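Local coordinates for protein nitrophorin Cim l NP (Cimex lectularius, PDB 2IMQ) that uses a heme to carry nitric oxide and delivers it to the victim during feeding, causing vasodilation, at residues L7-V12 with F165-G170; E35-I40 with K71-L76; K62-L67 with T87-E92. All coordinates share one frame; numbering follows the deposited sequence.

Contact 1. Residues L7-V12 with F165-G170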
loop_
_atom_site.group_PDB
_atom_site.type_symbol
_atom_site.label_atom_id
_atom_site.label_comp_id
_atom_site.label_asym_id
_atom_site.label_seq_id
_atom_site.Cartn_x
_atom_site.Cartn_y
_atom_site.Cartn_z
ATOM N N LEU A 7 12.715 14.039 -4.009
ATOM C CA LEU A 7 12.179 13.734 -2.732
ATOM C C LEU A 7 12.152 12.222 -2.592
ATOM O O LEU A 7 12.089 11.477 -3.602
ATOM C CB LEU A 7 10.770 14.326 -2.572
ATOM C CG LEU A 7 10.640 15.856 -2.611
ATOM C CD1 LEU A 7 9.230 16.297 -2.760
ATOM C CD2 LEU A 7 11.273 16.443 -1.373
ATOM N N SER A 8 12.158 11.764 -1.349
ATOM C CA SER A 8 11.984 10.327 -1.050
ATOM C C SER A 8 10.644 10.033 -0.400
ATOM O O SER A 8 10.103 10.835 0.339
ATOM C CB SER A 8 13.097 9.820 -0.169
ATOM O OG SER A 8 13.144 10.510 1.029
ATOM N N VAL A 9 10.102 8.879 -0.757
ATOM C CA VAL A 9 8.801 8.448 -0.302
ATOM C C VAL A 9 8.967 7.031 0.174
ATOM O O VAL A 9 9.588 6.218 -0.522
ATOM C CB VAL A 9 7.737 8.440 -1.468
ATOM C CG1 VAL A 9 6.359 7.945 -0.976
ATOM C CG2 VAL A 9 7.672 9.793 -2.111
ATOM N N HIS A 10 8.468 6.750 1.380
ATOM C CA HIS A 10 8.308 5.369 1.880
ATOM C C HIS A 10 6.837 5.061 1.948
ATOM O O HIS A 10 6.053 5.880 2.422
ATOM C CB HIS A 10 8.908 5.209 3.290
ATOM C CG HIS A 10 10.406 5.251 3.330
ATOM N ND1 HIS A 10 11.132 4.858 4.442
ATOM C CD2 HIS A 10 11.310 5.634 2.395
ATOM C CE1 HIS A 10 12.420 5.015 4.182
ATOM N NE2 HIS A 10 12.557 5.500 2.958
ATOM N N THR A 11 6.477 3.890 1.478
ATOM C CA THR A 11 5.133 3.374 1.651
ATOM C C THR A 11 5.174 2.044 2.338
ATOM O O THR A 11 6.090 1.242 2.110
ATOM C CB THR A 11 4.410 3.226 0.278
ATOM O OG1 THR A 11 5.046 2.235 -0.538
ATOM C CG2 THR A 11 4.415 4.540 -0.488
ATOM N N VAL A 12 4.182 1.784 3.167
ATOM C CA VAL A 12 4.002 0.467 3.710
ATOM C C VAL A 12 2.562 0.085 3.681
ATOM O O VAL A 12 1.701 0.907 4.014
ATOM C CB VAL A 12 4.638 0.341 5.138
ATOM C CG1 VAL A 12 3.947 1.233 6.158
ATOM C CG2 VAL A 12 4.646 -1.078 5.623
ATOM N N PHE A 165 2.914 12.504 -9.172
ATOM C CA PHE A 165 3.421 11.251 -8.518
ATOM C C PHE A 165 2.264 10.506 -7.883
ATOM O O PHE A 165 1.538 11.072 -7.054
ATOM C CB PHE A 165 4.437 11.628 -7.434
ATOM C CG PHE A 165 5.538 12.555 -7.918
ATOM C CD1 PHE A 165 5.595 13.851 -7.495
ATOM C CD2 PHE A 165 6.517 12.098 -8.762
ATOM C CE1 PHE A 165 6.643 14.682 -7.944
ATOM C CE2 PHE A 165 7.555 12.887 -9.198
ATOM C CZ PHE A 165 7.593 14.200 -8.795
ATOM N N LEU A 166 2.111 9.249 -8.282
ATOM C CA LEU A 166 1.020 8.423 -7.822
ATOM C C LEU A 166 1.508 7.120 -7.285
ATOM O O LEU A 166 2.375 6.466 -7.869
ATOM C CB LEU A 166 0.019 8.141 -8.919
ATOM C CG LEU A 166 -0.612 9.410 -9.524
ATOM C CD1 LEU A 166 0.078 9.682 -10.737
ATOM C CD2 LEU A 166 -2.090 9.231 -9.678
ATOM N N PHE A 167 0.945 6.746 -6.165
ATOM C CA PHE A 167 1.231 5.449 -5.499
ATOM C C PHE A 167 -0.069 4.768 -5.134
ATOM O O PHE A 167 -1.002 5.413 -4.686
ATOM C CB PHE A 167 2.076 5.716 -4.243
ATOM C CG PHE A 167 3.370 6.430 -4.575
ATOM C CD1 PHE A 167 3.455 7.817 -4.549
ATOM C CD2 PHE A 167 4.486 5.717 -4.982
ATOM C CE1 PHE A 167 4.644 8.444 -4.920
ATOM C CE2 PHE A 167 5.663 6.347 -5.360
ATOM C CZ PHE A 167 5.719 7.726 -5.329
ATOM N N TRP A 168 -0.118 3.462 -5.304
ATOM C CA TRP A 168 -1.283 2.696 -4.957
ATOM C C TRP A 168 -0.724 1.542 -4.147
ATOM O O TRP A 168 0.098 0.753 -4.622
ATOM C CB TRP A 168 -1.953 2.163 -6.218
ATOM C CG TRP A 168 -3.342 1.618 -6.058
ATOM C CD1 TRP A 168 -3.832 0.828 -5.093
ATOM C CD2 TRP A 168 -4.424 1.902 -6.913
ATOM N NE1 TRP A 168 -5.164 0.562 -5.300
ATOM C CE2 TRP A 168 -5.550 1.219 -6.430
ATOM C CE3 TRP A 168 -4.556 2.655 -8.101
ATOM C CZ2 TRP A 168 -6.761 1.291 -7.045
ATOM C CZ3 TRP A 168 -5.790 2.707 -8.705
ATOM C CH2 TRP A 168 -6.858 2.042 -8.172
ATOM N N ILE A 169 -1.175 1.462 -2.911
ATOM C CA ILE A 169 -0.610 0.541 -1.902
ATOM C C ILE A 169 -1.714 -0.186 -1.168
ATOM O O ILE A 169 -2.718 0.410 -0.793
ATOM C CB ILE A 169 0.293 1.286 -0.898
ATOM C CG1 ILE A 169 -0.432 2.457 -0.228
ATOM C CG2 ILE A 169 1.559 1.744 -1.619
ATOM C CD1 ILE A 169 0.444 3.088 0.903
ATOM N N GLY A 170 -1.516 -1.481 -0.983
ATOM C CA GLY A 170 -2.473 -2.297 -0.274
ATOM C C GLY A 170 -2.520 -3.659 -0.916
ATOM O O GLY A 170 -1.762 -3.990 -1.836
#

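Contact 2. Residues E35-I40 with K71-L76. With HEM (protoporphyrin IX containing Fe), chain B.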
loop_
_atom_site.group_PDB
_atom_site.type_symbol
_atom_site.label_atom_id
_atom_site.label_comp_id
_atom_site.label_asym_id
_atom_site.label_seq_id
_atom_site.Cartn_x
_atom_site.Cartn_y
_atom_site.Cartn_z
ATOM N N GLU A 35 17.344 6.558 7.686
ATOM C CA GLU A 35 16.845 7.329 6.567
ATOM C C GLU A 35 15.738 8.256 7.047
ATOM O O GLU A 35 15.049 7.940 8.019
ATOM C CB GLU A 35 16.287 6.377 5.512
ATOM C CG GLU A 35 17.368 5.645 4.716
ATOM C CD GLU A 35 16.886 4.388 4.009
ATOM O OE1 GLU A 35 15.781 3.914 4.319
ATOM O OE2 GLU A 35 17.639 3.855 3.163
ATOM N N THR A 36 15.538 9.356 6.310
ATOM C CA THR A 36 14.648 10.432 6.660
ATOM C C THR A 36 13.770 10.787 5.447
ATOM O O THR A 36 13.935 11.834 4.828
ATOM C CB THR A 36 15.489 11.664 7.089
ATOM O OG1 THR A 36 16.529 11.904 6.128
ATOM C CG2 THR A 36 16.259 11.378 8.329
ATOM N N PRO A 37 12.821 9.923 5.073
ATOM C CA PRO A 37 12.081 10.184 3.859
ATOM C C PRO A 37 11.232 11.396 3.982
ATOM O O PRO A 37 10.758 11.744 5.058
ATOM C CB PRO A 37 11.206 8.957 3.717
ATOM C CG PRO A 37 11.076 8.409 5.063
ATOM C CD PRO A 37 12.423 8.668 5.708
ATOM N N ASP A 38 10.974 12.059 2.866
ATOM C CA ASP A 38 10.129 13.241 2.863
ATOM C C ASP A 38 8.659 12.985 3.090
ATOM O O ASP A 38 7.980 13.760 3.756
ATOM C CB ASP A 38 10.365 14.000 1.569
ATOM C CG ASP A 38 11.796 14.384 1.404
ATOM O OD1 ASP A 38 12.278 15.237 2.215
ATOM O OD2 ASP A 38 12.539 13.815 0.569
ATOM N N VAL A 39 8.168 11.865 2.540
ATOM C CA VAL A 39 6.765 11.491 2.632
ATOM C C VAL A 39 6.685 10.030 3.074
ATOM O O VAL A 39 7.485 9.205 2.619
ATOM C CB VAL A 39 6.072 11.646 1.245
ATOM C CG1 VAL A 39 4.651 11.171 1.329
ATOM C CG2 VAL A 39 6.255 13.087 0.796
ATOM N N ILE A 40 5.758 9.760 3.970
ATOM C CA ILE A 40 5.475 8.365 4.370
ATOM C C ILE A 40 3.995 8.101 4.283
ATOM O O ILE A 40 3.171 8.904 4.750
ATOM C CB ILE A 40 5.907 8.139 5.848
ATOM C CG1 ILE A 40 7.406 8.353 6.059
ATOM C CG2 ILE A 40 5.573 6.754 6.295
ATOM C CD1 ILE A 40 7.824 8.370 7.545
ATOM N N LYS A 71 10.574 13.465 14.580
ATOM C CA LYS A 71 11.380 13.419 13.372
ATOM C C LYS A 71 11.039 14.488 12.345
ATOM O O LYS A 71 11.635 14.526 11.284
ATOM C CB LYS A 71 11.295 12.011 12.750
ATOM C CG LYS A 71 11.949 10.924 13.617
ATOM C CD LYS A 71 11.470 9.528 13.315
ATOM C CE LYS A 71 12.599 8.574 12.902
ATOM N NZ LYS A 71 13.491 8.044 13.948
ATOM N N GLY A 72 10.067 15.331 12.648
ATOM C CA GLY A 72 9.709 16.463 11.830
ATOM C C GLY A 72 8.561 16.266 10.891
ATOM O O GLY A 72 8.326 17.102 10.018
ATOM N N TYR A 73 7.805 15.192 11.072
ATOM C CA TYR A 73 6.652 14.960 10.209
ATOM C C TYR A 73 5.355 15.584 10.676
ATOM O O TYR A 73 5.080 15.671 11.876
ATOM C CB TYR A 73 6.395 13.450 10.075
ATOM C CG TYR A 73 7.502 12.710 9.369
ATOM C CD1 TYR A 73 8.512 12.112 10.071
ATOM C CD2 TYR A 73 7.560 12.653 7.978
ATOM C CE1 TYR A 73 9.532 11.478 9.437
ATOM C CE2 TYR A 73 8.620 12.064 7.328
ATOM C CZ TYR A 73 9.590 11.427 8.051
ATOM O OH TYR A 73 10.643 10.787 7.454
ATOM N N THR A 74 4.549 15.980 9.703
ATOM C CA THR A 74 3.211 16.398 9.901
ATOM C C THR A 74 2.296 15.295 9.303
ATOM O O THR A 74 2.502 14.902 8.184
ATOM C CB THR A 74 3.020 17.735 9.127
ATOM O OG1 THR A 74 3.743 18.794 9.788
ATOM C CG2 THR A 74 1.591 18.185 9.136
ATOM N N LYS A 75 1.248 14.917 10.017
ATOM C CA LYS A 75 0.228 13.992 9.474
ATOM C C LYS A 75 -0.711 14.818 8.585
ATOM O O LYS A 75 -1.422 15.708 9.089
ATOM C CB LYS A 75 -0.557 13.308 10.577
ATOM C CG LYS A 75 -1.717 12.476 10.023
ATOM C CD LYS A 75 -2.496 11.824 11.108
ATOM C CE LYS A 75 -3.396 12.795 11.815
ATOM N NZ LYS A 75 -4.048 12.116 12.937
ATOM N N LEU A 76 -0.641 14.626 7.271
ATOM C CA LEU A 76 -1.531 15.303 6.336
ATOM C C LEU A 76 -2.950 14.816 6.490
ATOM O O LEU A 76 -3.903 15.585 6.474
ATOM C CB LEU A 76 -1.036 15.163 4.911
ATOM C CG LEU A 76 0.298 15.809 4.612
ATOM C CD1 LEU A 76 0.651 15.740 3.159
ATOM C CD2 LEU A 76 0.327 17.268 5.097
HETATM C CHA HEM B . -5.267 5.481 13.314
HETATM C CHB HEM B . -2.024 2.288 11.644
HETATM C CHC HEM B . -4.738 -1.323 13.306
HETATM C CHD HEM B . -8.118 1.742 14.692
HETATM C C1A HEM B . -4.138 4.964 12.747
HETATM C C2A HEM B . -3.035 5.710 12.188
HETATM C C3A HEM B . -2.160 4.795 11.698
HETATM C C4A HEM B . -2.668 3.480 11.964
HETATM C CMA HEM B . -0.827 5.105 11.041
HETATM C CAA HEM B . -2.858 7.245 12.146
HETATM C CBA HEM B . -1.985 7.540 13.397
HETATM C CGA HEM B . -1.764 9.034 13.580
HETATM O O1A HEM B . -2.666 9.703 14.082
HETATM O O2A HEM B . -0.656 9.547 13.286
HETATM C C1B HEM B . -2.479 1.049 11.969
HETATM C C2B HEM B . -1.784 -0.186 11.695
HETATM C C3B HEM B . -2.518 -1.193 12.153
HETATM C C4B HEM B . -3.700 -0.625 12.747
HETATM C CMB HEM B . -0.471 -0.103 11.001
HETATM C CAB HEM B . -2.245 -2.688 12.095
HETATM C CBB HEM B . -1.003 -3.161 11.925
HETATM C C1C HEM B . -5.888 -0.860 13.877
HETATM C C2C HEM B . -6.977 -1.642 14.407
HETATM C C3C HEM B . -7.878 -0.769 14.848
HETATM C C4C HEM B . -7.462 0.551 14.488
HETATM C CMC HEM B . -6.997 -3.158 14.630
HETATM C CAC HEM B . -9.197 -1.098 15.533
HETATM C CBC HEM B . -10.135 -1.837 14.944
HETATM C C1D HEM B . -7.671 3.010 14.396
HETATM C C2D HEM B . -8.465 4.201 14.575
HETATM C C3D HEM B . -7.586 5.345 14.187
HETATM C C4D HEM B . -6.336 4.765 13.770
HETATM C CMD HEM B . -9.896 4.285 15.107
HETATM C CAD HEM B . -8.037 6.816 14.216
HETATM C CBD HEM B . -8.174 7.181 15.686
HETATM C CGD HEM B . -8.274 8.666 15.848
HETATM O O1D HEM B . -8.402 9.106 17.037
HETATM O O2D HEM B . -8.228 9.371 14.799
HETATM N NA HEM B . -3.892 3.601 12.619
HETATM N NB HEM B . -3.659 0.748 12.591
HETATM N NC HEM B . -6.232 0.458 13.914
HETATM N ND HEM B . -6.431 3.390 13.897
HETATM FE FE HEM B . -5.001 2.053 13.390
#

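Contact 3. Residues K62-L67 with T87-E92. With HEM (protoporphyrin IX containing Fe), chain B.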
loop_
_atom_site.group_PDB
_atom_site.type_symbol
_atom_site.label_atom_id
_atom_site.label_comp_id
_atom_site.label_asym_id
_atom_site.label_seq_id
_atom_site.Cartn_x
_atom_site.Cartn_y
_atom_site.Cartn_z
ATOM N N LYS A 62 -1.291 7.653 19.469
ATOM C CA LYS A 62 -0.218 7.978 20.397
ATOM C C LYS A 62 1.140 7.567 19.877
ATOM O O LYS A 62 2.092 8.356 19.866
ATOM C CB LYS A 62 -0.484 7.308 21.746
ATOM C CG LYS A 62 0.348 7.872 22.855
ATOM C CD LYS A 62 0.038 7.222 24.176
ATOM C CE LYS A 62 0.703 7.956 25.320
ATOM N NZ LYS A 62 0.118 9.340 25.529
ATOM N N ASN A 63 1.251 6.316 19.424
ATOM C CA ASN A 63 2.566 5.770 19.063
ATOM C C ASN A 63 3.103 6.263 17.741
ATOM O O ASN A 63 4.295 6.533 17.605
ATOM C CB ASN A 63 2.562 4.247 19.087
ATOM C CG ASN A 63 2.175 3.685 20.470
ATOM O OD1 ASN A 63 2.311 4.365 21.464
ATOM N ND2 ASN A 63 1.659 2.470 20.504
ATOM N N PHE A 64 2.227 6.398 16.750
ATOM C CA PHE A 64 2.671 6.978 15.496
ATOM C C PHE A 64 3.052 8.436 15.682
ATOM O O PHE A 64 4.131 8.864 15.215
ATOM C CB PHE A 64 1.646 6.829 14.370
ATOM C CG PHE A 64 1.708 5.498 13.688
ATOM C CD1 PHE A 64 0.915 4.450 14.131
ATOM C CD2 PHE A 64 2.602 5.295 12.654
ATOM C CE1 PHE A 64 0.969 3.226 13.478
ATOM C CE2 PHE A 64 2.699 4.059 11.999
ATOM C CZ PHE A 64 1.887 3.042 12.431
ATOM N N GLN A 65 2.210 9.178 16.410
ATOM C CA GLN A 65 2.473 10.630 16.565
ATOM C C GLN A 65 3.723 10.839 17.437
ATOM O O GLN A 65 4.555 11.658 17.104
ATOM C CB GLN A 65 1.233 11.398 17.071
ATOM C CG GLN A 65 -0.083 11.164 16.346
ATOM C CD GLN A 65 -0.395 12.013 15.126
ATOM O OE1 GLN A 65 0.407 12.128 14.184
ATOM N NE2 GLN A 65 -1.645 12.531 15.093
ATOM N N SER A 66 3.894 10.053 18.497
ATOM C CA SER A 66 5.129 10.079 19.294
ATOM C C SER A 66 6.399 9.909 18.462
ATOM O O SER A 66 7.333 10.708 18.584
ATOM C CB SER A 66 5.108 8.993 20.406
ATOM O OG SER A 66 4.089 9.291 21.357
ATOM N N LEU A 67 6.450 8.891 17.599
ATOM C CA LEU A 67 7.663 8.643 16.825
ATOM C C LEU A 67 7.870 9.701 15.745
ATOM O O LEU A 67 8.989 10.198 15.547
ATOM C CB LEU A 67 7.613 7.252 16.207
ATOM C CG LEU A 67 8.665 7.038 15.111
ATOM C CD1 LEU A 67 10.065 7.000 15.712
ATOM C CD2 LEU A 67 8.362 5.770 14.289
ATOM N N THR A 87 -2.958 6.601 5.906
ATOM C CA THR A 87 -2.374 7.768 6.564
ATOM C C THR A 87 -1.230 8.252 5.699
ATOM O O THR A 87 -0.402 7.450 5.264
ATOM C CB THR A 87 -1.898 7.404 7.964
ATOM O OG1 THR A 87 -2.965 6.790 8.692
ATOM C CG2 THR A 87 -1.481 8.663 8.719
ATOM N N VAL A 88 -1.112 9.588 5.541
ATOM C CA VAL A 88 -0.016 10.184 4.827
ATOM C C VAL A 88 0.658 11.215 5.736
ATOM O O VAL A 88 -0.043 12.062 6.289
ATOM C CB VAL A 88 -0.478 10.835 3.498
ATOM C CG1 VAL A 88 0.690 11.367 2.773
ATOM C CG2 VAL A 88 -1.196 9.784 2.627
ATOM N N TYR A 89 1.972 11.117 5.841
ATOM C CA TYR A 89 2.798 12.053 6.593
ATOM C C TYR A 89 3.764 12.715 5.635
ATOM O O TYR A 89 4.240 12.118 4.664
ATOM C CB TYR A 89 3.632 11.302 7.646
ATOM C CG TYR A 89 2.868 10.541 8.647
ATOM C CD1 TYR A 89 2.616 9.203 8.456
ATOM C CD2 TYR A 89 2.392 11.125 9.800
ATOM C CE1 TYR A 89 1.923 8.469 9.396
ATOM C CE2 TYR A 89 1.705 10.396 10.746
ATOM C CZ TYR A 89 1.469 9.037 10.545
ATOM O OH TYR A 89 0.741 8.311 11.446
ATOM N N CYS A 90 4.101 13.988 5.939
ATOM C CA CYS A 90 5.099 14.670 5.161
ATOM C C CYS A 90 5.935 15.518 6.087
ATOM O O CYS A 90 5.412 16.030 7.061
ATOM C CB CYS A 90 4.432 15.548 4.104
ATOM S SG CYS A 90 5.534 16.472 2.947
ATOM N N LEU A 91 7.214 15.641 5.798
ATOM C CA LEU A 91 8.053 16.550 6.622
ATOM C C LEU A 91 7.459 17.940 6.574
ATOM O O LEU A 91 7.151 18.465 5.499
ATOM C CB LEU A 91 9.495 16.534 6.161
ATOM C CG LEU A 91 10.332 15.281 6.465
ATOM C CD1 LEU A 91 11.660 15.379 5.820
ATOM C CD2 LEU A 91 10.443 14.983 7.929
ATOM N N GLU A 92 7.271 18.512 7.758
ATOM C CA GLU A 92 6.681 19.833 7.882
ATOM C C GLU A 92 7.415 20.896 7.048
ATOM O O GLU A 92 6.791 21.798 6.526
ATOM C CB GLU A 92 6.678 20.220 9.362
ATOM C CG GLU A 92 6.334 21.666 9.650
ATOM C CD GLU A 92 4.975 22.064 9.143
ATOM O OE1 GLU A 92 4.075 21.187 9.136
ATOM O OE2 GLU A 92 4.827 23.247 8.749
HETATM C CHA HEM B . -5.267 5.481 13.314
HETATM C CHB HEM B . -2.024 2.288 11.644
HETATM C CHC HEM B . -4.738 -1.323 13.306
HETATM C CHD HEM B . -8.118 1.742 14.692
HETATM C C1A HEM B . -4.138 4.964 12.747
HETATM C C2A HEM B . -3.035 5.710 12.188
HETATM C C3A HEM B . -2.160 4.795 11.698
HETATM C C4A HEM B . -2.668 3.480 11.964
HETATM C CMA HEM B . -0.827 5.105 11.041
HETATM C CAA HEM B . -2.858 7.245 12.146
HETATM C CBA HEM B . -1.985 7.540 13.397
HETATM C CGA HEM B . -1.764 9.034 13.580
HETATM O O1A HEM B . -2.666 9.703 14.082
HETATM O O2A HEM B . -0.656 9.547 13.286
HETATM C C1B HEM B . -2.479 1.049 11.969
HETATM C C2B HEM B . -1.784 -0.186 11.695
HETATM C C3B HEM B . -2.518 -1.193 12.153
HETATM C C4B HEM B . -3.700 -0.625 12.747
HETATM C CMB HEM B . -0.471 -0.103 11.001
HETATM C CAB HEM B . -2.245 -2.688 12.095
HETATM C CBB HEM B . -1.003 -3.161 11.925
HETATM C C1C HEM B . -5.888 -0.860 13.877
HETATM C C2C HEM B . -6.977 -1.642 14.407
HETATM C C3C HEM B . -7.878 -0.769 14.848
HETATM C C4C HEM B . -7.462 0.551 14.488
HETATM C CMC HEM B . -6.997 -3.158 14.630
HETATM C CAC HEM B . -9.197 -1.098 15.533
HETATM C CBC HEM B . -10.135 -1.837 14.944
HETATM C C1D HEM B . -7.671 3.010 14.396
HETATM C C2D HEM B . -8.465 4.201 14.575
HETATM C C3D HEM B . -7.586 5.345 14.187
HETATM C C4D HEM B . -6.336 4.765 13.770
HETATM C CMD HEM B . -9.896 4.285 15.107
HETATM C CAD HEM B . -8.037 6.816 14.216
HETATM C CBD HEM B . -8.174 7.181 15.686
HETATM C CGD HEM B . -8.274 8.666 15.848
HETATM O O1D HEM B . -8.402 9.106 17.037
HETATM O O2D HEM B . -8.228 9.371 14.799
HETATM N NA HEM B . -3.892 3.601 12.619
HETATM N NB HEM B . -3.659 0.748 12.591
HETATM N NC HEM B . -6.232 0.458 13.914
HETATM N ND HEM B . -6.431 3.390 13.897
HETATM FE FE HEM B . -5.001 2.053 13.390
#

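Contact 1. Residues L7-V12 with F165-G170
Strands 7-12 and 165-169 face each other through Thr11, Ile169, Val9 and Phe167, running nearly the same way at 21° with axes 8.2 Å apart at closest, a spacing that belongs to two stacked sheets and not to neighbours in one. Each strand lies in a different mixed sheet, and together they illustrate how the two sheets of the DNase I-like beta-sandwich are held face to face.

The tightest meeting is between two beta-branched residues whose side chains pass each other at a slant. Ile169 CG2 lies 3.7 Å from Thr11 OG1 and reaches Thr11 CB as well. The other branch of the isoleucine ends in CD1, 4.0 Å from Val12 O; a chi1 of 55°, with CG1 lodged between the backbone N and the carbonyl carbon, turns this branch across toward that carbonyl. Farther back, Val9 meets Phe167 more loosely: its CG1 sits over one face of the ring, while CG2 comes within 4.3 Å of CZ at the rim. Phe131 and Phe278 also meet this ring, extending the apolar layer into strands 127-135 and 274-281.

No hydrogen bond passes between the segments. Backbone groups of strand 7-12 pair within their own sheet, with Val39 and Phe278 on its two neighbours, so what joins the layers here is dispersion between methyl groups and a ring, with a threonine hydroxyl approached by carbon.

Contact 2. Residues E35-I40 with K71-L76
Tyr73 OH donates a hydrogen bond to Pro37 O, 2.6 Å away, and this is the polar link between the two segments. The hydroxyl arrives in the carbonyl plane, on a lone pair, at a C=O...O angle of 137°. Pro37 O also lies near the plane of the tyrosine ring, at its edge.

Apolar contact comes from other directions. Ile40 CD1 stands over one face of the Tyr73 ring, 4.0 Å from the centroid and displaced toward the CZ end, a CH-pi interaction in which the two side chains are set at about a right angle. The proline ring packs beside the hydroxyl end, with Pro37 CD 3.3 Å from Tyr73 OH.

Both segments enter the six-stranded sheet of the sandwich here: strands 39-46 and 73-80 flank strand 84-91, and Tyr73 reaches across the end of that middle strand, touching Leu91, to meet residues at the start of strand 39-46. Just before the tyrosine, Gly72, with its positive phi of 97°, ends helix 57-70 in a Schellman motif, turning the chain into the edge strand.

A bond to the cofactor appears farther along that strand. Lys75, bent at chi3 (76°), brings NZ to a heme propionate, donating a hydrogen bond of 3.0 Å to heme O1A; opposite charges probably strengthen it.

Contact 3. Residues K62-L67 with T87-E92
Phe64 and Tyr89 meet beside a heme propionate, so that a contact between helix and strand is completed by the cofactor: Tyr89 OH lies 3.4 Å from Phe64 CB and donates a 2.6 Å hydrogen bond to heme O2A. Helix 57-70 packs on strand 84-91 of the six-stranded sheet in this DNase I-like beta-sandwich, and the heme edge enters between them. The helix also carries Cys60, the proximal ligand of the heme iron, close to Phe64.

The two aromatic side chains cross at about a right angle. Tyr89 turns its hydroxyl end toward the CB and CG of the phenylalanine, and its propionate partner O2A lies in the plane of the tyrosine ring, at the edge. Phe64 instead offers a face to the porphyrin: heme methyl CMA sits 3.4 Å above the ring plane, over its centre. A chi1 of -83° leaves CG beside the backbone N and carries the ring along the porphyrin edge, where CE1 also comes within 3.6 Å of the meso carbon CHB.

Gln65, next on the helix, bends at chi2 (-87°) to bring its amide end alongside the same carboxylate. The propionate is therefore bordered from helix and strand alike. Two residues before the tyrosine on strand 84-91, Thr87 OG1 lies 3.5 Å from heme CAA, the first carbon of the propionate arm.

How the contacts relate
The three contacts trace a path from the middle of the sandwich to its cofactor. Contact 1 lies deepest, about 7 Å from the centre of the chain to its own centre, and joins the two sheets; all its touching residues are buried. Contacts 2 and 3, each centred about 17 Å out, belong to one sheet and the helix beside it; both are largely buried, but contact 2 includes exposed Thr36 and contact 3 partly exposed Gln65. Strand 39-46 pairs with 6-17 on one side and 84-91 on the other, bringing all three together. Chemistry follows position: mainly apolar packing without a hydrogen bond at the centre, a mixed tyrosine contact farther out, and propionate recognition, shared by contacts 2 and 3.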